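Local coordinates for protein Xaa-Pro dipeptidase (Pyrococcus horikoshii, PDB 1WY2) that probably splits dipeptides that carry a C-terminal proline after a nonpolar residue, as a homodimeric metal-dependent peptidase of the M24B family, at residues 134-137 and 138-142; 306-309 and 310-313. All blocks are in the same frame, centred on the assembly; numbering follows the deposited sequence.

How the contacts relate
The two contacts lie in the M24 metallopeptidase region of the chain, and both are local. Contact 1 comes first, on helix 130-153. Contact 2 follows much later, where the loop after strand 297-299 turns into strand 312-321. Their centres are about 17 Å apart. They meet directly where I136 CD1 packs 4.3 Å from V312 CG2, so the helix touches the start of the strand. That strand carries the metal ligand E316 farther along. Contact 1 also reaches the metal-bearing strand 220-229. Both contacts lie near the two-zinc site without supplying a ligand: the side chain of C140 is about 11 Å from a zinc ion, that of I313 about 9 Å.

Contact 1. Residues 134-137 and 138-142; sequences KIIE and KACEI
I136 and C140 stand one helical turn apart on the same flank of helix 130-153. The I136 methyl CG2 lies 4.2 Å from C140 SG. This branch is anti to the backbone N of I136, while SG is turned back beside its own backbone N (chi1 -71°), toward the preceding turn. L343 touches both side chains. C140 also packs on S222 and I136 on Y220, so this flank rests on strand 220-229. That strand carries the metal ligand D223, and such packing of a helix against the metal-bearing sheet belongs to the pita-bread fold of M24 peptidases. Four i to i+4 backbone hydrogen bonds join 134-137 to 138-142, among them C140 N to I136 O at 2.9 Å and A139 N to I135 O at 3.0 Å. K138 and E141 lie on another side of the helix. The K138 chain bends at chi2 (65°) and runs on extended toward E141. Its NZ forms a salt bridge of 2.6 Å with E141 OE1, met on the syn side and 24° out of the carboxylate plane. E137 turns its carboxylate away from that pair, and its OE2 makes a salt bridge with K341.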
loop_
_atom_site.group_PDB
_atom_site.type_symbol
_atom_site.label_atom_id
_atom_site.label_comp_id
_atom_site.label_asym_id
_atom_site.label_seq_id
_atom_site.Cartn_x
_atom_site.Cartn_y
_atom_site.Cartn_z
ATOM N N LYS A 134 20.883 -5.753 11.097
ATOM C CA LYS A 134 21.696 -6.091 9.933
ATOM C C LYS A 134 20.886 -5.982 8.639
ATOM O O LYS A 134 21.396 -5.515 7.619
ATOM C CB LYS A 134 22.264 -7.507 10.071
ATOM C CG LYS A 134 23.303 -7.641 11.173
ATOM C CD LYS A 134 23.808 -9.070 11.282
ATOM C CE LYS A 134 24.853 -9.200 12.380
ATOM N NZ LYS A 134 25.353 -10.596 12.515
ATOM N N ILE A 135 19.629 -6.412 8.679
ATOM C CA ILE A 135 18.776 -6.342 7.498
ATOM C C ILE A 135 18.464 -4.884 7.167
ATOM O O ILE A 135 18.536 -4.473 6.010
ATOM C CB ILE A 135 17.447 -7.100 7.706
ATOM C CG1 ILE A 135 17.730 -8.554 8.096
ATOM C CG2 ILE A 135 16.626 -7.065 6.418
ATOM C CD1 ILE A 135 16.477 -9.391 8.304
ATOM N N ILE A 136 18.119 -4.104 8.186
ATOM C CA ILE A 136 17.810 -2.694 7.975
ATOM C C ILE A 136 19.045 -1.960 7.446
ATOM O O ILE A 136 18.942 -1.117 6.555
ATOM C CB ILE A 136 17.331 -2.024 9.282
ATOM C CG1 ILE A 136 15.942 -2.554 9.648
ATOM C CG2 ILE A 136 17.306 -0.508 9.118
ATOM C CD1 ILE A 136 15.540 -2.289 11.088
ATOM N N GLU A 137 20.217 -2.287 7.985
ATOM C CA GLU A 137 21.440 -1.628 7.535
ATOM C C GLU A 137 21.695 -1.916 6.056
ATOM O O GLU A 137 22.137 -1.036 5.316
ATOM C CB GLU A 137 22.634 -2.072 8.393
ATOM C CG GLU A 137 23.950 -1.393 8.026
ATOM C CD GLU A 137 24.855 -1.172 9.226
ATOM O OE1 GLU A 137 24.883 -2.042 10.123
ATOM O OE2 GLU A 137 25.548 -0.131 9.266
ATOM N N LYS A 138 21.407 -3.139 5.617
ATOM C CA LYS A 138 21.607 -3.486 4.213
ATOM C C LYS A 138 20.614 -2.720 3.337
ATOM O O LYS A 138 20.950 -2.289 2.232
ATOM C CB LYS A 138 21.438 -4.995 3.992
ATOM C CG LYS A 138 21.922 -5.474 2.630
ATOM C CD LYS A 138 23.426 -5.276 2.497
ATOM C CE LYS A 138 23.968 -5.840 1.193
ATOM N NZ LYS A 138 25.455 -5.690 1.148
ATOM N N ALA A 139 19.389 -2.549 3.829
ATOM C CA ALA A 139 18.378 -1.811 3.077
ATOM C C ALA A 139 18.853 -0.368 2.931
ATOM O O ALA A 139 18.627 0.276 1.906
ATOM C CB ALA A 139 17.035 -1.849 3.807
ATOM N N CYS A 140 19.514 0.135 3.967
ATOM C CA CYS A 140 20.024 1.498 3.943
ATOM C C CYS A 140 21.189 1.606 2.965
ATOM O O CYS A 140 21.400 2.653 2.355
ATOM C CB CYS A 140 20.470 1.929 5.345
ATOM S SG CYS A 140 19.104 2.210 6.508
ATOM N N GLU A 141 21.945 0.521 2.817
ATOM C CA GLU A 141 23.075 0.508 1.891
ATOM C C GLU A 141 22.523 0.628 0.473
ATOM O O GLU A 141 23.084 1.325 -0.372
ATOM C CB GLU A 141 23.863 -0.799 2.030
ATOM C CG GLU A 141 25.163 -0.826 1.243
ATOM C CD GLU A 141 25.858 -2.172 1.314
ATOM O OE1 GLU A 141 25.418 -3.110 0.615
ATOM O OE2 GLU A 141 26.842 -2.294 2.075
ATOM N N ILE A 142 21.416 -0.064 0.223
ATOM C CA ILE A 142 20.760 -0.029 -1.078
ATOM C C ILE A 142 20.188 1.371 -1.317
ATOM O O ILE A 142 20.241 1.891 -2.433
ATOM C CB ILE A 142 19.625 -1.083 -1.153
ATOM C CG1 ILE A 142 20.233 -2.489 -1.116
ATOM C CG2 ILE A 142 18.795 -0.887 -2.422
ATOM C CD1 ILE A 142 19.215 -3.603 -1.106
#

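Contact 2. Residues 306-309 and 310-313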
loop_
_atom_site.group_PDB
_atom_site.type_symbol
_atom_site.label_atom_id
_atom_site.label_comp_id
_atom_site.label_asym_id
_atom_site.label_seq_id
_atom_site.Cartn_x
_atom_site.Cartn_y
_atom_site.Cartn_z
ATOM N N VAL A 306 10.525 7.356 25.636
ATOM C CA VAL A 306 11.922 7.510 26.013
ATOM C C VAL A 306 12.720 6.615 25.078
ATOM O O VAL A 306 12.433 5.424 24.947
ATOM C CB VAL A 306 12.178 7.069 27.469
ATOM C CG1 VAL A 306 13.653 7.222 27.800
ATOM C CG2 VAL A 306 11.338 7.909 28.422
ATOM N N LEU A 307 13.713 7.190 24.415
ATOM C CA LEU A 307 14.524 6.418 23.489
ATOM C C LEU A 307 15.363 5.385 24.228
ATOM O O LEU A 307 15.861 5.637 25.329
ATOM C CB LEU A 307 15.433 7.346 22.681
ATOM C CG LEU A 307 14.742 8.423 21.839
ATOM C CD1 LEU A 307 15.782 9.078 20.938
ATOM C CD2 LEU A 307 13.620 7.807 20.997
ATOM N N ARG A 308 15.503 4.215 23.619
ATOM C CA ARG A 308 16.279 3.130 24.195
ATOM C C ARG A 308 17.149 2.472 23.139
ATOM O O ARG A 308 16.862 2.531 21.941
ATOM C CB ARG A 308 15.362 2.066 24.816
ATOM C CG ARG A 308 14.298 2.597 25.778
ATOM C CD ARG A 308 14.875 2.955 27.128
ATOM N NE ARG A 308 13.845 3.337 28.093
ATOM C CZ ARG A 308 14.078 3.946 29.253
ATOM N NH1 ARG A 308 15.317 4.256 29.614
ATOM N NH2 ARG A 308 13.064 4.259 30.047
ATOM N N GLU A 309 18.217 1.839 23.606
ATOM C CA GLU A 309 19.152 1.133 22.746
ATOM C C GLU A 309 18.374 0.120 21.905
ATOM O O GLU A 309 17.550 -0.633 22.429
ATOM C CB GLU A 309 20.177 0.406 23.621
ATOM C CG GLU A 309 21.435 -0.043 22.913
ATOM C CD GLU A 309 22.331 -0.872 23.818
ATOM O OE1 GLU A 309 22.323 -0.633 25.046
ATOM O OE2 GLU A 309 23.046 -1.753 23.301
ATOM N N GLY A 310 18.625 0.108 20.600
ATOM C CA GLY A 310 17.933 -0.830 19.737
ATOM C C GLY A 310 16.839 -0.199 18.901
ATOM O O GLY A 310 16.334 -0.824 17.965
ATOM N N MET A 311 16.451 1.028 19.235
ATOM C CA MET A 311 15.418 1.696 18.454
ATOM C C MET A 311 16.019 2.217 17.156
ATOM O O MET A 311 17.186 2.614 17.109
ATOM C CB MET A 311 14.797 2.849 19.245
ATOM C CG MET A 311 13.916 2.386 20.397
ATOM S SD MET A 311 13.070 3.761 21.182
ATOM C CE MET A 311 12.224 2.930 22.509
ATOM N N VAL A 312 15.221 2.194 16.095
ATOM C CA VAL A 312 15.665 2.679 14.797
ATOM C C VAL A 312 14.689 3.770 14.394
ATOM O O VAL A 312 13.492 3.523 14.261
ATOM C CB VAL A 312 15.658 1.558 13.744
ATOM C CG1 VAL A 312 16.029 2.122 12.380
ATOM C CG2 VAL A 312 16.650 0.461 14.145
ATOM N N ILE A 313 15.208 4.978 14.223
ATOM C CA ILE A 313 14.378 6.125 13.869
ATOM C C ILE A 313 15.037 6.988 12.814
ATOM O O ILE A 313 16.235 6.875 12.561
ATOM C CB ILE A 313 14.122 7.032 15.096
ATOM C CG1 ILE A 313 15.460 7.512 15.680
ATOM C CG2 ILE A 313 13.318 6.279 16.140
ATOM C CD1 ILE A 313 15.330 8.563 16.781
#
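Backbone bonding ties R308 to M311 in a type II beta turn. M311 N donates to R308 O at 3.1 Å, with an N-H...O angle of 155°. G310 takes the third position at phi 105°, where a CB would clash with the carbonyl oxygen of E309. The M311 side chain adds a weak bond of its own: R308 N points to SD at 3.5 Å. CG lies beside the backbone N of M311 (chi1 -71°) and the chain is extended beyond it, which carries the sulfur back over the first arm of the turn. Apolar contacts follow from this course. SD is 4.1 Å from L307 CD2, and the two side chains cross at a slant. The CE methyl lies alongside the R308 chain, 3.9 Å from CG. The other L307 methyl, CD1, reaches I313 CD1 at 4.2 Å. With M311 replaced by alanine, R308 N is likely to lose its weak sulfur acceptor, and a gap would probably open beside L307. The ends of R308 and E309 lead away from 310-313. V306 CG1 sits over the centre of one face of the R308 guanidinium, 3.6 Å above its plane. E309 OE1 makes a salt bridge with K337. The turn leads into strand 312-321, with the backbones of G310 and M311 hydrogen-bonded to that of I335 in strand 325-336, while L307 and I313 pack on L264 of helix 261-274.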